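Local coordinates for conserved hypothetical protein (Pyrobaculum aerophilum, PDB 2GL0) that binds adenosine and is probably an adenosine-specific kinase, although its function has not been established, at residues Val21-Ala26 / Arg111-Thr116; His27-Val32 / Phe52-Gly57; Leu120-Ala125 / Arg132-Val137. All coordinates share one frame; numbering follows the deposited sequence.

Contacts 1 and 3 are antiparallel strand pairs, each broken by a classic beta bulge, in two sheets that pack on each other: contact 1 lies near the centre of the chain in the five-stranded sheet, contact 3 in the three-stranded sheet that covers one face of it. Leu-120 meets Val-21 and Ala-114 between them, and Val-134 meets Phe-113. Contact 2 is farther out, about 16 Å from the centre of the chain, where the strand of contact 1 runs on into a turn. It is also buried, but side-chain packing and a bound adenosine take the place of paired backbones. All three contacts also touch a neighbouring subunit.

Contact 1 (Val21-Ala26 / Arg111-Thr116); sequences VIIGQA and RIFAAT. With ADN (adenosine), chain J; PO4 (phosphate ion), chain I.
The ring of Phe-113 is the bump of this strand pair, and the hollow that takes it is the backbone of Gly-24 between the side chains of Ile-23 and Gln-25: CD2 of Phe-113 lies 3.6 Å from CA of Gly-24 and near CG2 of Ile-23, CE2 is close to CB of Gln-25, and the ring runs on until its CZ comes near OE1 of Gln-25. The side chain of Phe-113 leans across the neighbouring strand because the chain is bulged here. Phe-113 and Ala-114 both face Ile-23, whose carbonyl O accepts a hydrogen bond from N of Phe-113 (2.8 Å) and a weak one from N of Ala-114. Beside the bulge, CG2 of Ile-112 touches both O of Ile-23 and CG2 of Ile-22, the two methyl groups 3.8 Å apart, while CG1 of Ile-22 reaches the methyl of Ala-115. This face is covered by helix 100-104; the face with Val-21, Ile-23 and Ala-114 packs on Leu-120. Regular pairing resumes beyond, with N of Val-21 hydrogen-bonded almost straight (175°) to O of Thr-116.

At the other end, CB of Gln-25 rests 3.8 Å from CG of Arg-111, and their amide and guanidinium planes stand 76° apart. With CG set between its backbone N and carbonyl carbon (chi1 66°), Arg-111 carries its extended chain obliquely across Gln-25, with CE1 of Phe-113 against one guanidinium face. NH1 of Arg-111 gives a 2.7 Å hydrogen bond to O1 of a phosphate ion, probably from the crystallisation liquor, which Arg-111 residues of two neighbouring subunits also hold. The arrangement is that of a classic beta bulge in an antiparallel sheet, set beside an anion site shared by three subunits.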
loop_
_atom_site.group_PDB
_atom_site.type_symbol
_atom_site.label_atom_id
_atom_site.label_comp_id
_atom_site.label_asym_id
_atom_site.label_seq_id
_atom_site.Cartn_x
_atom_site.Cartn_y
_atom_site.Cartn_z
ATOM N N VAL A 21 2.294 4.403 -22.775
ATOM C CA VAL A 21 0.966 3.798 -22.709
ATOM C C VAL A 21 0.916 2.900 -21.487
ATOM O O VAL A 21 1.899 2.316 -21.097
ATOM C CB VAL A 21 0.583 3.070 -24.023
ATOM C CG1 VAL A 21 1.342 1.864 -24.162
ATOM C CG2 VAL A 21 -0.975 2.813 -24.120
ATOM N N ILE A 22 -0.198 2.960 -20.777
ATOM C CA ILE A 22 -0.499 2.077 -19.671
ATOM C C ILE A 22 -1.854 1.439 -20.006
ATOM O O ILE A 22 -2.811 2.146 -20.325
ATOM C CB ILE A 22 -0.546 2.826 -18.319
ATOM C CG1 ILE A 22 0.798 3.576 -18.050
ATOM C CG2 ILE A 22 -0.987 1.832 -17.195
ATOM C CD1 ILE A 22 0.823 4.401 -16.872
ATOM N N ILE A 23 -1.884 0.105 -20.070
ATOM C CA ILE A 23 -3.098 -0.606 -20.457
ATOM C C ILE A 23 -3.541 -1.568 -19.363
ATOM O O ILE A 23 -2.737 -2.280 -18.864
ATOM C CB ILE A 23 -2.953 -1.346 -21.775
ATOM C CG1 ILE A 23 -2.454 -0.400 -22.827
ATOM C CG2 ILE A 23 -4.354 -2.014 -22.224
ATOM C CD1 ILE A 23 -2.350 -0.988 -24.258
ATOM N N GLY A 24 -4.823 -1.601 -19.017
ATOM C CA GLY A 24 -5.254 -2.394 -17.920
ATOM C C GLY A 24 -6.721 -2.771 -17.891
ATOM O O GLY A 24 -7.469 -2.423 -18.814
ATOM N N GLN A 25 -7.115 -3.535 -16.850
ATOM C CA GLN A 25 -8.505 -3.856 -16.624
ATOM C C GLN A 25 -9.102 -3.339 -15.270
ATOM O O GLN A 25 -8.488 -3.471 -14.257
ATOM C CB GLN A 25 -8.687 -5.339 -16.674
ATOM C CG GLN A 25 -10.149 -5.664 -16.957
ATOM C CD GLN A 25 -10.301 -7.119 -16.991
ATOM O OE1 GLN A 25 -9.729 -7.770 -17.864
ATOM N NE2 GLN A 25 -10.940 -7.676 -15.940
ATOM N N ALA A 26 -10.324 -2.759 -15.293
ATOM C CA ALA A 26 -10.986 -2.265 -14.112
ATOM C C ALA A 26 -12.432 -2.773 -14.104
ATOM O O ALA A 26 -12.710 -3.862 -14.561
ATOM C CB ALA A 26 -10.946 -0.800 -14.071
ATOM N N ARG A 111 -6.260 -5.121 -12.524
ATOM C CA ARG A 111 -4.930 -5.531 -13.055
ATOM C C ARG A 111 -4.392 -4.550 -14.140
ATOM O O ARG A 111 -5.118 -3.774 -14.692
ATOM C CB ARG A 111 -4.975 -6.907 -13.677
ATOM C CG ARG A 111 -5.822 -7.142 -14.987
ATOM C CD ARG A 111 -5.829 -8.684 -15.118
ATOM N NE ARG A 111 -6.896 -9.241 -15.913
ATOM C CZ ARG A 111 -6.710 -10.291 -16.737
ATOM N NH1 ARG A 111 -5.518 -10.855 -16.885
ATOM N NH2 ARG A 111 -7.716 -10.752 -17.459
ATOM N N ILE A 112 -3.087 -4.609 -14.372
ATOM C CA ILE A 112 -2.383 -3.811 -15.370
ATOM C C ILE A 112 -1.688 -4.834 -16.351
ATOM O O ILE A 112 -1.009 -5.804 -15.944
ATOM C CB ILE A 112 -1.434 -2.743 -14.769
ATOM C CG1 ILE A 112 -2.163 -1.811 -13.724
ATOM C CG2 ILE A 112 -0.931 -1.788 -15.913
ATOM C CD1 ILE A 112 -1.250 -1.153 -12.796
ATOM N N PHE A 113 -1.933 -4.606 -17.628
ATOM C CA PHE A 113 -1.340 -5.376 -18.681
ATOM C C PHE A 113 0.043 -4.949 -19.098
ATOM O O PHE A 113 0.884 -5.805 -19.388
ATOM C CB PHE A 113 -2.310 -5.432 -19.904
ATOM C CG PHE A 113 -3.619 -6.145 -19.611
ATOM C CD1 PHE A 113 -3.617 -7.483 -19.287
ATOM C CD2 PHE A 113 -4.814 -5.479 -19.715
ATOM C CE1 PHE A 113 -4.814 -8.132 -18.999
ATOM C CE2 PHE A 113 -6.006 -6.083 -19.452
ATOM C CZ PHE A 113 -6.007 -7.459 -19.064
ATOM N N ALA A 114 0.312 -3.651 -19.150
ATOM C CA ALA A 114 1.576 -3.169 -19.829
ATOM C C ALA A 114 1.807 -1.767 -19.398
ATOM O O ALA A 114 0.812 -1.014 -19.289
ATOM C CB ALA A 114 1.486 -3.192 -21.424
ATOM N N ALA A 115 3.088 -1.399 -19.194
ATOM C CA ALA A 115 3.511 0.023 -19.111
ATOM C C ALA A 115 4.751 0.240 -19.908
ATOM O O ALA A 115 5.811 -0.275 -19.548
ATOM C CB ALA A 115 3.658 0.511 -17.643
ATOM N N THR A 116 4.651 0.983 -21.024
ATOM C CA THR A 116 5.758 0.990 -22.000
ATOM C C THR A 116 5.645 2.043 -23.079
ATOM O O THR A 116 4.599 2.684 -23.229
ATOM C CB THR A 116 5.989 -0.402 -22.608
ATOM O OG1 THR A 116 7.323 -0.513 -23.200
ATOM C CG2 THR A 116 4.916 -0.712 -23.581
HETATM O "O5'" ADN J . 12.314 -0.167 -21.408
HETATM C "C5'" ADN J . 11.940 1.084 -21.895
HETATM C "C4'" ADN J . 10.700 1.409 -21.092
HETATM O "O4'" ADN J . 11.045 1.933 -19.822
HETATM C "C3'" ADN J . 10.319 2.598 -21.838
HETATM O "O3'" ADN J . 9.540 2.036 -22.854
HETATM C "C2'" ADN J . 9.656 3.525 -20.837
HETATM O "O2'" ADN J . 8.304 3.164 -20.578
HETATM C "C1'" ADN J . 10.498 3.237 -19.612
HETATM N N9 ADN J . 11.618 4.208 -19.441
HETATM C C8 ADN J . 12.635 4.429 -20.347
HETATM N N7 ADN J . 13.497 5.395 -19.896
HETATM C C5 ADN J . 13.080 5.826 -18.686
HETATM C C6 ADN J . 13.543 6.843 -17.660
HETATM N N6 ADN J . 14.666 7.629 -17.816
HETATM N N1 ADN J . 12.773 6.975 -16.530
HETATM C C2 ADN J . 11.667 6.218 -16.365
HETATM N N3 ADN J . 11.204 5.291 -17.221
HETATM C C4 ADN J . 11.829 5.042 -18.396
HETATM P P PO4 I . -2.578 -10.050 -15.239
HETATM O O1 PO4 I . -2.986 -10.066 -16.692
HETATM O O2 PO4 I . -3.585 -10.826 -14.440
HETATM O O3 PO4 I . -1.198 -10.629 -15.126
HETATM O O4 PO4 I . -2.501 -8.669 -14.675
#

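Contact 2 (His27-Val32 / Phe52-Gly57); sequences HFIKTV and FCEASG. With ADN (adenosine), chain G.
The Phe-52 ring receives Thr-31 on one face: CB of Thr-31 stands 3.9 Å from the ring centroid and only 7° off the normal, a CH-pi contact, with CG2 of Thr-31 over CD1. Phe-52 reaches this place with CG anti to its backbone N (chi1 172°), which carries the ring across from strand 47-53 to the turn Phe-28 to Thr-31. Carbonyl O of Phe-28 comes obliquely to the far end of the ring, 3.3 Å from CZ of Phe-52, and CG1 of Val-32 closes on the near end at CB of Phe-52. CA of Ile-29 lies by CE2 of Phe-52, and CD1 of Ile-29 reaches on to the carboxylate of Glu-54, which forms a salt bridge with Arg-62.

The ring of Phe-28, on the other side of the turn, is held between two partners. Adenosine lies over one face, C4 of its base 3.3 Å above the plane and offset toward the rim, while N of Lys-30 comes 3.7 Å above the opposite face of the Phe-28 ring. His-27 meets the ribose at its ring edge, CD2 of His-27 being 3.4 Å from O2' of adenosine, and ND1 of His-27 is hydrogen-bonded to O of Glu-108.

The adenosine is also hydrogen-bonded to His-85 and to Asn-20, Ala-117 and Tyr-165 of a neighbouring subunit, so the pocket lies at a subunit interface. Between the segments the contact is mainly apolar, with Thr-31 and Val-32 packed on Phe-52 behind the turn; on the nucleoside side, the stack on Phe-28 probably adds to the hydrogen bonds in holding the adenosine.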
loop_
_atom_site.group_PDB
_atom_site.type_symbol
_atom_site.label_atom_id
_atom_site.label_comp_id
_atom_site.label_asym_id
_atom_site.label_seq_id
_atom_site.Cartn_x
_atom_site.Cartn_y
_atom_site.Cartn_z
ATOM N N HIS A 27 -13.343 -1.966 -13.591
ATOM C CA HIS A 27 -14.777 -2.288 -13.547
ATOM C C HIS A 27 -15.423 -1.026 -12.926
ATOM O O HIS A 27 -14.733 -0.207 -12.260
ATOM C CB HIS A 27 -15.089 -3.513 -12.669
ATOM C CG HIS A 27 -15.108 -3.236 -11.184
ATOM N ND1 HIS A 27 -13.963 -3.034 -10.432
ATOM C CD2 HIS A 27 -16.147 -3.156 -10.304
ATOM C CE1 HIS A 27 -14.294 -2.817 -9.164
ATOM N NE2 HIS A 27 -15.609 -2.901 -9.060
ATOM N N PHE A 28 -16.729 -0.875 -13.152
ATOM C CA PHE A 28 -17.510 0.246 -12.658
ATOM C C PHE A 28 -17.063 1.514 -13.379
ATOM O O PHE A 28 -15.880 1.673 -13.730
ATOM C CB PHE A 28 -17.439 0.399 -11.137
ATOM C CG PHE A 28 -18.416 1.425 -10.580
ATOM C CD1 PHE A 28 -19.732 1.469 -11.032
ATOM C CD2 PHE A 28 -18.009 2.353 -9.602
ATOM C CE1 PHE A 28 -20.637 2.423 -10.516
ATOM C CE2 PHE A 28 -18.904 3.281 -9.065
ATOM C CZ PHE A 28 -20.212 3.333 -9.531
ATOM N N ILE A 29 -18.033 2.403 -13.558
ATOM C CA ILE A 29 -17.898 3.631 -14.254
ATOM C C ILE A 29 -17.048 4.705 -13.581
ATOM O O ILE A 29 -16.481 5.552 -14.293
ATOM C CB ILE A 29 -19.282 4.194 -14.650
ATOM C CG1 ILE A 29 -19.095 5.447 -15.514
ATOM C CG2 ILE A 29 -20.203 4.551 -13.429
ATOM C CD1 ILE A 29 -19.476 5.259 -16.917
ATOM N N LYS A 30 -16.917 4.677 -12.250
ATOM C CA LYS A 30 -16.062 5.661 -11.544
ATOM C C LYS A 30 -14.543 5.539 -11.838
ATOM O O LYS A 30 -13.749 6.415 -11.465
ATOM C CB LYS A 30 -16.278 5.610 -10.047
ATOM C CG LYS A 30 -15.781 6.825 -9.310
ATOM C CD LYS A 30 -16.458 6.902 -7.921
ATOM C CE LYS A 30 -16.372 5.615 -7.138
ATOM N NZ LYS A 30 -15.025 5.537 -6.527
ATOM N N THR A 31 -14.160 4.448 -12.490
ATOM C CA THR A 31 -12.817 4.215 -13.009
ATOM C C THR A 31 -12.307 5.389 -13.796
ATOM O O THR A 31 -11.130 5.728 -13.590
ATOM C CB THR A 31 -12.758 2.952 -14.033
ATOM O OG1 THR A 31 -13.149 1.771 -13.367
ATOM C CG2 THR A 31 -11.393 2.738 -14.635
ATOM N N VAL A 32 -13.098 5.984 -14.731
ATOM C CA VAL A 32 -12.516 7.180 -15.502
ATOM C C VAL A 32 -12.156 8.410 -14.641
ATOM O O VAL A 32 -11.172 9.160 -14.943
ATOM C CB VAL A 32 -13.265 7.703 -16.821
ATOM C CG1 VAL A 32 -13.086 6.808 -17.923
ATOM C CG2 VAL A 32 -14.718 7.949 -16.617
ATOM N N PHE A 52 -11.918 4.177 -21.237
ATOM C CA PHE A 52 -12.408 3.043 -20.435
ATOM C C PHE A 52 -13.643 2.520 -21.127
ATOM O O PHE A 52 -14.561 3.269 -21.481
ATOM C CB PHE A 52 -12.812 3.541 -19.037
ATOM C CG PHE A 52 -13.533 2.472 -18.184
ATOM C CD1 PHE A 52 -12.826 1.282 -17.742
ATOM C CD2 PHE A 52 -14.913 2.646 -17.817
ATOM C CE1 PHE A 52 -13.435 0.283 -16.966
ATOM C CE2 PHE A 52 -15.565 1.623 -16.988
ATOM C CZ PHE A 52 -14.830 0.448 -16.570
ATOM N N CYS A 53 -13.700 1.240 -21.351
ATOM C CA CYS A 53 -14.877 0.677 -22.033
ATOM C C CYS A 53 -15.829 0.230 -20.976
ATOM O O CYS A 53 -15.547 -0.768 -20.309
ATOM C CB CYS A 53 -14.420 -0.564 -22.806
ATOM S SG CYS A 53 -13.135 -0.235 -24.058
ATOM N N GLU A 54 -16.927 0.964 -20.766
ATOM C CA GLU A 54 -18.074 0.495 -19.940
ATOM C C GLU A 54 -18.527 -0.765 -20.595
ATOM O O GLU A 54 -18.593 -0.796 -21.827
ATOM C CB GLU A 54 -19.196 1.506 -20.103
ATOM C CG GLU A 54 -20.475 1.271 -19.286
ATOM C CD GLU A 54 -21.435 2.423 -19.477
ATOM O OE1 GLU A 54 -21.324 3.159 -20.478
ATOM O OE2 GLU A 54 -22.281 2.624 -18.619
ATOM N N ALA A 55 -18.855 -1.805 -19.850
ATOM C CA ALA A 55 -19.177 -3.086 -20.498
ATOM C C ALA A 55 -20.627 -3.555 -20.343
ATOM O O ALA A 55 -20.990 -4.702 -20.706
ATOM C CB ALA A 55 -18.232 -4.135 -19.976
ATOM N N SER A 56 -21.493 -2.646 -19.866
ATOM C CA SER A 56 -22.893 -2.945 -19.692
ATOM C C SER A 56 -23.696 -1.697 -19.944
ATOM O O SER A 56 -23.112 -0.609 -20.125
ATOM C CB SER A 56 -23.110 -3.407 -18.262
ATOM O OG SER A 56 -22.911 -2.339 -17.364
ATOM N N GLY A 57 -25.027 -1.845 -19.938
ATOM C CA GLY A 57 -25.940 -0.755 -20.297
ATOM C C GLY A 57 -25.639 -0.055 -21.615
ATOM O O GLY A 57 -25.681 -0.652 -22.675
HETATM O "O5'" ADN G . -19.857 -1.744 -14.502
HETATM C "C5'" ADN G . -20.915 -1.939 -13.586
HETATM C "C4'" ADN G . -20.190 -2.832 -12.606
HETATM O "O4'" ADN G . -19.583 -1.990 -11.637
HETATM C "C3'" ADN G . -21.116 -3.714 -11.812
HETATM O "O3'" ADN G . -20.971 -4.973 -12.408
HETATM C "C2'" ADN G . -20.600 -3.655 -10.375
HETATM O "O2'" ADN G . -19.373 -4.297 -10.213
HETATM C "C1'" ADN G . -19.990 -2.338 -10.302
HETATM N N9 ADN G . -20.971 -1.374 -9.800
HETATM C C8 ADN G . -22.153 -1.039 -10.356
HETATM N N7 ADN G . -22.776 -0.099 -9.601
HETATM C C5 ADN G . -21.989 0.164 -8.549
HETATM C C6 ADN G . -22.082 1.049 -7.369
HETATM N N6 ADN G . -23.160 1.893 -7.174
HETATM N N1 ADN G . -21.001 0.983 -6.523
HETATM C C2 ADN G . -19.931 0.156 -6.727
HETATM N N3 ADN G . -19.775 -0.661 -7.754
HETATM C C4 ADN G . -20.773 -0.674 -8.679
#

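Contact 3 (Leu120-Ala125 / Arg132-Val137); sequences LKVIVA and RGVVGV
A beta hairpin, strands 120-128 and 131-139, carries this contact, and a classic beta bulge interrupts its pairing where Val-135 and Gly-136 both face Ile-123. N of Ile-123 makes a hydrogen bond to O of Gly-136 at 2.9 Å and nearly straight (170°), while O of Ile-123 accepts one from N of Val-135. Nearer the turn, Ala-125 and Gly-133 exchange two backbone hydrogen bonds, the shorter from N of Ala-125 to O of Gly-133 (2.8 Å).

On one face of the pair the valines pack together. CG1 of Val-122 meets CG1 of Val-134 at 3.9 Å, the two side chains crossing at about a right angle, and CG2 of Val-122 reaches CG1 of Val-137. CD1 of Leu-120 reaches CB of Val-137. At the bulge Val-135 leans over the other strand; its CG2 meets CG2 of Ile-123, and CG1 of Val-135 presses on CB of Ala-125 at 3.4 Å, tighter than usual carbon contact.

Arg-132 folds back over Val-124. A bend at chi3 (56°) lays one guanidinium face over CG1 of Val-124, which is 3.7 Å from NH2 of Arg-132. Its nitrogens are taken up elsewhere, NH1 by salt bridges to Glu-126 and Glu-9 and NH2 by O of Ile-81. A leucine here would probably cost Glu-126 and Glu-9 this positive partner and leave O of Ile-81 without the N-H of NH2.

Strand 7-13 continues the sheet beyond segment 120-125. The face with Val-122, Val-134 and Val-137 packs on strands 19-25 and 111-116, through Ile-23, Phe-113 and Ala-114, whereas Val-135 meets Val-135 of two neighbouring subunits.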
loop_
_atom_site.group_PDB
_atom_site.type_symbol
_atom_site.label_atom_id
_atom_site.label_comp_id
_atom_site.label_asym_id
_atom_site.label_seq_id
_atom_site.Cartn_x
_atom_site.Cartn_y
_atom_site.Cartn_z
ATOM N N LEU A 120 4.518 -2.447 -29.241
ATOM C CA LEU A 120 3.612 -3.141 -28.332
ATOM C C LEU A 120 2.473 -3.709 -29.095
ATOM O O LEU A 120 1.866 -2.999 -29.891
ATOM C CB LEU A 120 3.070 -2.181 -27.238
ATOM C CG LEU A 120 2.050 -2.697 -26.194
ATOM C CD1 LEU A 120 2.521 -3.740 -25.237
ATOM C CD2 LEU A 120 1.487 -1.500 -25.394
ATOM N N LYS A 121 2.149 -4.975 -28.802
ATOM C CA LYS A 121 0.943 -5.657 -29.341
ATOM C C LYS A 121 0.039 -6.238 -28.219
ATOM O O LYS A 121 0.570 -6.859 -27.257
ATOM C CB LYS A 121 1.337 -6.768 -30.340
ATOM C CG LYS A 121 1.986 -6.238 -31.588
ATOM C CD LYS A 121 1.581 -7.155 -32.722
ATOM C CE LYS A 121 2.546 -7.034 -33.931
ATOM N NZ LYS A 121 2.924 -5.600 -34.211
ATOM N N VAL A 122 -1.296 -6.012 -28.366
ATOM C CA VAL A 122 -2.362 -6.510 -27.424
ATOM C C VAL A 122 -3.022 -7.613 -28.142
ATOM O O VAL A 122 -3.375 -7.456 -29.330
ATOM C CB VAL A 122 -3.444 -5.475 -27.029
ATOM C CG1 VAL A 122 -4.493 -6.096 -26.127
ATOM C CG2 VAL A 122 -2.775 -4.381 -26.314
ATOM N N ILE A 123 -3.123 -8.747 -27.421
ATOM C CA ILE A 123 -3.732 -9.894 -27.934
ATOM C C ILE A 123 -5.138 -9.986 -27.340
ATOM O O ILE A 123 -5.329 -10.144 -26.126
ATOM C CB ILE A 123 -2.930 -11.197 -27.623
ATOM C CG1 ILE A 123 -1.431 -11.008 -27.875
ATOM C CG2 ILE A 123 -3.499 -12.401 -28.513
ATOM C CD1 ILE A 123 -0.569 -12.191 -27.396
ATOM N N VAL A 124 -6.128 -9.907 -28.225
ATOM C CA VAL A 124 -7.536 -10.013 -27.813
ATOM C C VAL A 124 -8.151 -11.316 -28.303
ATOM O O VAL A 124 -7.908 -11.771 -29.438
ATOM C CB VAL A 124 -8.335 -8.789 -28.304
ATOM C CG1 VAL A 124 -9.739 -8.778 -27.789
ATOM C CG2 VAL A 124 -7.634 -7.511 -27.847
ATOM N N ALA A 125 -8.986 -11.881 -27.437
ATOM C CA ALA A 125 -9.799 -13.049 -27.743
ATOM C C ALA A 125 -11.214 -12.605 -27.944
ATOM O O ALA A 125 -11.809 -12.030 -27.051
ATOM C CB ALA A 125 -9.744 -14.027 -26.656
ATOM N N ARG A 132 -15.417 -9.876 -25.886
ATOM C CA ARG A 132 -13.962 -9.845 -26.081
ATOM C C ARG A 132 -13.268 -9.616 -24.744
ATOM O O ARG A 132 -13.824 -8.931 -23.844
ATOM C CB ARG A 132 -13.560 -8.739 -27.075
ATOM C CG ARG A 132 -14.186 -8.956 -28.461
ATOM C CD ARG A 132 -14.309 -7.700 -29.315
ATOM N NE ARG A 132 -13.000 -7.051 -29.492
ATOM C CZ ARG A 132 -12.139 -7.332 -30.477
ATOM N NH1 ARG A 132 -12.437 -8.275 -31.366
ATOM N NH2 ARG A 132 -10.964 -6.707 -30.552
ATOM N N GLY A 133 -12.087 -10.230 -24.584
ATOM C CA GLY A 133 -11.199 -9.920 -23.458
ATOM C C GLY A 133 -9.702 -9.984 -23.893
ATOM O O GLY A 133 -9.370 -10.611 -24.925
ATOM N N VAL A 134 -8.821 -9.356 -23.080
ATOM C CA VAL A 134 -7.387 -9.319 -23.312
ATOM C C VAL A 134 -6.738 -10.602 -22.832
ATOM O O VAL A 134 -6.936 -11.008 -21.656
ATOM C CB VAL A 134 -6.726 -8.078 -22.642
ATOM C CG1 VAL A 134 -5.155 -8.087 -22.867
ATOM C CG2 VAL A 134 -7.409 -6.792 -23.161
ATOM N N VAL A 135 -6.049 -11.304 -23.738
ATOM C CA VAL A 135 -5.322 -12.486 -23.310
ATOM C C VAL A 135 -3.846 -12.261 -22.991
ATOM O O VAL A 135 -3.244 -13.117 -22.350
ATOM C CB VAL A 135 -5.553 -13.809 -24.215
ATOM C CG1 VAL A 135 -6.961 -13.886 -24.730
ATOM C CG2 VAL A 135 -4.608 -13.928 -25.326
ATOM N N GLY A 136 -3.254 -11.159 -23.436
ATOM C CA GLY A 136 -1.849 -10.892 -23.201
ATOM C C GLY A 136 -1.374 -9.685 -24.025
ATOM O O GLY A 136 -2.169 -9.114 -24.760
ATOM N N VAL A 137 -0.096 -9.322 -23.874
ATOM C CA VAL A 137 0.601 -8.324 -24.656
ATOM C C VAL A 137 1.937 -8.893 -25.084
ATOM O O VAL A 137 2.370 -9.961 -24.599
ATOM C CB VAL A 137 0.812 -6.962 -23.926
ATOM C CG1 VAL A 137 -0.578 -6.313 -23.531
ATOM C CG2 VAL A 137 1.676 -7.137 -22.683
#